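Local coordinates for ferric iron-binding protein HitA (Pseudomonas aeruginosa PAO1, PDB 6IWF) that binds ferric iron and, as a solute-binding protein, probably delivers it to a membrane transporter for uptake into the cell, at residues S70-L82 with V231-V245. Residues are numbered along the deposited sequence; the frame is centred on the assembly and turned at random.
Sequences SAGLLAKLEPETL and VLKSSKHPREAQQFV
Leu-74 and Leu-232 face each other in a single antiparallel beta bridge, a non-hydrogen-bonded pair flanked by two backbone bonds, and where the chains part the side-chain amide of Gln-242 hydrogen-bonds to the backbone of 76-78. In this periplasmic-binding-protein fold the contact ties the loop after helix 63-70 and the start of helix 79-82 to the end of strand 224-231, the turn after it and the first turns of helix 238-248, away from the iron site. The flanking bonds are nearly straight: Ala-75 N to Val-231 O (2.8 Å, 167°) and Lys-233 N to Leu-73 O (2.9 Å, 173°). Water 1 joins Leu-73 O to Ser-234 N, and water 2 joins Ala-75 O to Val-231 N.

Gln-242 bends sharply (chi2 -86°), which lays its amide along 76-78. NE2 donates to Lys-76 O at 2.9 Å, while OE1 accepts a hydrogen bond from Glu-78 N at 3.0 Å, the donor lying above its carbonyl plane. Both ends of one amide are thus engaged, which fixes its flip, and Glu-78 is the N-cap residue of helix 79-82. The aliphatic CG of Glu-78 lies against OE1.

Among apolar groups, Leu-77 CD2 reaches both Val-231 CG2 (4.0 Å) and Val-245 CG1 (4.1 Å). Ala-75 CB sits against Val-231 CG1; on the opposite face of the bridge, Leu-74 CD2 meets Leu-232 CD1. Lys-233, bent at chi2 and chi3, runs beside 72-74 and brings CD against Gly-72 O. Water 4 also holds Gln-242, accepting from Thr-81 OG1 at 2.7 Å and donating to Gln-242 O and, at 2.8 Å, to Gln-242 OE1.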
# COMPACT_ATOMS: atom_id res chain seq x y z
N SER A 70 -10.49 -6.77 -13.83
CA SER A 70 -11.75 -7.49 -14.02
C SER A 70 -12.60 -6.85 -15.10
O SER A 70 -13.32 -7.55 -15.82
CB SER A 70 -12.53 -7.55 -12.71
OG SER A 70 -11.86 -8.32 -11.73
N ALA A 71 -12.56 -5.52 -15.22
CA ALA A 71 -13.32 -4.81 -16.24
C ALA A 71 -12.69 -4.90 -17.62
O ALA A 71 -13.29 -4.42 -18.59
CB ALA A 71 -13.48 -3.34 -15.86
N GLY A 72 -11.49 -5.48 -17.73
CA GLY A 72 -10.85 -5.58 -19.03
C GLY A 72 -10.16 -4.31 -19.47
O GLY A 72 -9.85 -4.17 -20.66
N LEU A 73 -9.89 -3.39 -18.55
CA LEU A 73 -9.34 -2.09 -18.92
C LEU A 73 -7.81 -2.08 -18.99
O LEU A 73 -7.24 -1.09 -19.46
CB LEU A 73 -9.82 -1.02 -17.93
CG LEU A 73 -11.26 -0.58 -18.21
CD1 LEU A 73 -11.89 0.09 -17.01
CD2 LEU A 73 -11.27 0.34 -19.42
N LEU A 74 -7.15 -3.15 -18.54
CA LEU A 74 -5.70 -3.19 -18.45
C LEU A 74 -5.10 -4.10 -19.51
O LEU A 74 -5.60 -5.21 -19.76
CB LEU A 74 -5.28 -3.67 -17.06
CG LEU A 74 -5.87 -2.87 -15.90
CD1 LEU A 74 -5.30 -3.39 -14.54
CD2 LEU A 74 -5.60 -1.37 -16.03
N ALA A 75 -4.02 -3.63 -20.13
CA ALA A 75 -3.33 -4.40 -21.17
C ALA A 75 -2.49 -5.51 -20.55
O ALA A 75 -1.87 -5.32 -19.50
CB ALA A 75 -2.43 -3.48 -22.00
N LYS A 76 -2.44 -6.66 -21.21
CA LYS A 76 -1.52 -7.71 -20.79
C LYS A 76 -0.09 -7.17 -20.85
O LYS A 76 0.30 -6.50 -21.81
CB LYS A 76 -1.70 -8.95 -21.67
CG LYS A 76 -0.43 -9.78 -21.93
CD LYS A 76 0.08 -10.54 -20.71
CE LYS A 76 0.93 -11.75 -21.14
NZ LYS A 76 2.37 -11.41 -21.35
N LEU A 77 0.69 -7.45 -19.81
CA LEU A 77 2.07 -6.99 -19.76
C LEU A 77 3.00 -7.94 -20.52
O LEU A 77 2.76 -9.14 -20.58
CB LEU A 77 2.54 -6.87 -18.31
CG LEU A 77 1.90 -5.74 -17.50
CD1 LEU A 77 2.22 -5.93 -16.01
CD2 LEU A 77 2.39 -4.38 -18.00
N GLU A 78 4.07 -7.38 -21.08
CA GLU A 78 5.02 -8.20 -21.80
C GLU A 78 5.60 -9.28 -20.89
O GLU A 78 5.88 -9.02 -19.71
CB GLU A 78 6.13 -7.33 -22.40
CG GLU A 78 5.64 -6.53 -23.60
CD GLU A 78 6.68 -5.57 -24.14
OE1 GLU A 78 6.52 -5.12 -25.29
OE2 GLU A 78 7.65 -5.26 -23.42
N PRO A 79 5.78 -10.50 -21.39
CA PRO A 79 6.31 -11.58 -20.53
C PRO A 79 7.66 -11.24 -19.92
O PRO A 79 7.93 -11.67 -18.79
CB PRO A 79 6.41 -12.77 -21.49
CG PRO A 79 6.33 -12.18 -22.87
CD PRO A 79 5.47 -10.98 -22.75
N GLU A 80 8.51 -10.48 -20.62
CA GLU A 80 9.76 -10.03 -20.02
C GLU A 80 9.51 -9.22 -18.76
O GLU A 80 10.26 -9.34 -17.78
CB GLU A 80 10.56 -9.20 -21.03
CG GLU A 80 11.02 -9.97 -22.25
CD GLU A 80 10.02 -9.94 -23.40
OE1 GLU A 80 10.43 -10.25 -24.54
OE2 GLU A 80 8.83 -9.62 -23.18
N THR A 81 8.46 -8.39 -18.76
CA THR A 81 8.12 -7.63 -17.56
C THR A 81 7.62 -8.55 -16.45
O THR A 81 8.04 -8.41 -15.29
CB THR A 81 7.06 -6.58 -17.90
OG1 THR A 81 7.59 -5.73 -18.93
CG2 THR A 81 6.73 -5.73 -16.67
N LEU A 82 6.72 -9.48 -16.78
CA LEU A 82 6.19 -10.38 -15.75
C LEU A 82 7.28 -11.23 -15.12
O LEU A 82 7.19 -11.59 -13.94
CB LEU A 82 5.11 -11.28 -16.35
CG LEU A 82 3.85 -10.52 -16.76
CD1 LEU A 82 3.02 -11.34 -17.70
CD2 LEU A 82 3.03 -10.11 -15.52
N VAL A 231 -0.52 -0.94 -17.58
CA VAL A 231 -0.72 -0.22 -18.83
C VAL A 231 -2.20 -0.25 -19.19
O VAL A 231 -2.83 -1.30 -19.14
CB VAL A 231 0.11 -0.88 -19.95
CG1 VAL A 231 -0.20 -0.23 -21.31
CG2 VAL A 231 1.60 -0.79 -19.61
N LEU A 232 -2.75 0.90 -19.60
CA LEU A 232 -4.16 0.94 -19.97
C LEU A 232 -4.34 0.36 -21.37
O LEU A 232 -3.55 0.65 -22.28
CB LEU A 232 -4.69 2.38 -19.93
CG LEU A 232 -5.08 2.95 -18.56
CD1 LEU A 232 -6.08 2.03 -17.86
CD2 LEU A 232 -3.86 3.22 -17.67
N LYS A 233 -5.37 -0.47 -21.53
CA LYS A 233 -5.64 -1.06 -22.84
C LYS A 233 -5.90 0.01 -23.89
O LYS A 233 -5.57 -0.17 -25.07
CB LYS A 233 -6.83 -2.01 -22.74
CG LYS A 233 -6.82 -3.14 -23.74
CD LYS A 233 -7.41 -4.40 -23.12
CE LYS A 233 -8.28 -5.16 -24.09
NZ LYS A 233 -8.71 -6.46 -23.50
N SER A 234 -6.48 1.14 -23.46
CA SER A 234 -6.82 2.25 -24.33
C SER A 234 -5.63 3.10 -24.75
O SER A 234 -5.79 3.99 -25.60
CB SER A 234 -7.85 3.15 -23.63
OG SER A 234 -7.28 3.80 -22.50
N SER A 235 -4.44 2.86 -24.20
CA SER A 235 -3.31 3.74 -24.45
C SER A 235 -2.96 3.76 -25.94
O SER A 235 -2.92 2.71 -26.59
CB SER A 235 -2.09 3.30 -23.63
OG SER A 235 -0.90 3.91 -24.09
N LYS A 236 -2.75 4.95 -26.47
CA LYS A 236 -2.30 5.08 -27.85
C LYS A 236 -0.78 5.04 -27.96
O LYS A 236 -0.24 5.19 -29.07
CB LYS A 236 -2.86 6.37 -28.47
CG LYS A 236 -4.37 6.29 -28.78
CD LYS A 236 -4.79 4.90 -29.26
CE LYS A 236 -6.30 4.81 -29.54
NZ LYS A 236 -7.09 4.30 -28.37
N HIS A 237 -0.09 4.80 -26.85
CA HIS A 237 1.36 4.63 -26.85
C HIS A 237 1.71 3.28 -26.22
O HIS A 237 2.44 3.22 -25.22
CB HIS A 237 2.03 5.77 -26.08
CG HIS A 237 1.57 7.13 -26.51
ND1 HIS A 237 1.82 7.63 -27.77
CD2 HIS A 237 0.85 8.07 -25.86
CE1 HIS A 237 1.29 8.84 -27.87
NE2 HIS A 237 0.70 9.13 -26.72
N PRO A 238 1.21 2.17 -26.78
CA PRO A 238 1.38 0.88 -26.09
C PRO A 238 2.83 0.48 -25.90
O PRO A 238 3.19 0.03 -24.80
CB PRO A 238 0.63 -0.11 -27.00
CG PRO A 238 0.59 0.54 -28.35
CD PRO A 238 0.50 2.02 -28.07
N ARG A 239 3.69 0.65 -26.91
CA ARG A 239 5.09 0.26 -26.74
C ARG A 239 5.75 1.06 -25.64
O ARG A 239 6.47 0.50 -24.80
CB ARG A 239 5.85 0.44 -28.06
CG ARG A 239 7.31 0.02 -27.98
CD ARG A 239 8.02 0.33 -29.30
NE ARG A 239 9.43 -0.05 -29.28
CZ ARG A 239 10.44 0.80 -29.07
NH1 ARG A 239 10.19 2.09 -28.87
NH2 ARG A 239 11.69 0.36 -29.07
N GLU A 240 5.50 2.37 -25.60
CA GLU A 240 6.15 3.24 -24.63
C GLU A 240 5.62 3.00 -23.23
O GLU A 240 6.38 3.04 -22.24
CB GLU A 240 5.93 4.69 -25.05
CG GLU A 240 6.49 5.03 -26.44
CD GLU A 240 5.49 4.86 -27.59
OE1 GLU A 240 4.62 3.96 -27.55
OE2 GLU A 240 5.60 5.64 -28.58
N ALA A 241 4.32 2.74 -23.11
CA ALA A 241 3.74 2.43 -21.81
C ALA A 241 4.31 1.14 -21.24
O ALA A 241 4.64 1.06 -20.05
CB ALA A 241 2.22 2.36 -21.92
N GLN A 242 4.42 0.10 -22.08
CA GLN A 242 5.05 -1.14 -21.63
C GLN A 242 6.49 -0.89 -21.20
O GLN A 242 6.96 -1.46 -20.21
CB GLN A 242 5.00 -2.20 -22.72
CG GLN A 242 3.60 -2.63 -23.11
CD GLN A 242 3.04 -3.75 -22.23
OE1 GLN A 242 3.77 -4.38 -21.45
NE2 GLN A 242 1.75 -3.99 -22.35
N GLN A 243 7.20 -0.04 -21.94
CA GLN A 243 8.56 0.31 -21.57
C GLN A 243 8.60 0.96 -20.19
O GLN A 243 9.52 0.70 -19.39
CB GLN A 243 9.14 1.25 -22.62
CG GLN A 243 10.59 1.58 -22.47
CD GLN A 243 11.09 2.36 -23.67
OE1 GLN A 243 10.46 2.34 -24.73
NE2 GLN A 243 12.20 3.07 -23.50
N PHE A 244 7.64 1.84 -19.91
CA PHE A 244 7.61 2.53 -18.63
C PHE A 244 7.43 1.55 -17.47
O PHE A 244 8.14 1.63 -16.47
CB PHE A 244 6.50 3.58 -18.63
CG PHE A 244 6.49 4.41 -17.39
CD1 PHE A 244 5.78 4.00 -16.26
CD2 PHE A 244 7.22 5.59 -17.32
CE1 PHE A 244 5.79 4.76 -15.09
CE2 PHE A 244 7.23 6.35 -16.16
CZ PHE A 244 6.51 5.94 -15.05
N VAL A 245 6.46 0.64 -17.58
CA VAL A 245 6.21 -0.29 -16.47
C VAL A 245 7.41 -1.21 -16.29
O VAL A 245 7.83 -1.49 -15.16
CB VAL A 245 4.91 -1.08 -16.68
CG1 VAL A 245 4.78 -2.14 -15.61
CG2 VAL A 245 3.72 -0.14 -16.59
O HOH W 1 -8.23 0.91 -21.16
O HOH W 2 -0.96 -3.73 -17.61
O HOH W 3 7.89 -2.09 -25.03
O HOH W 4 5.80 -3.84 -19.54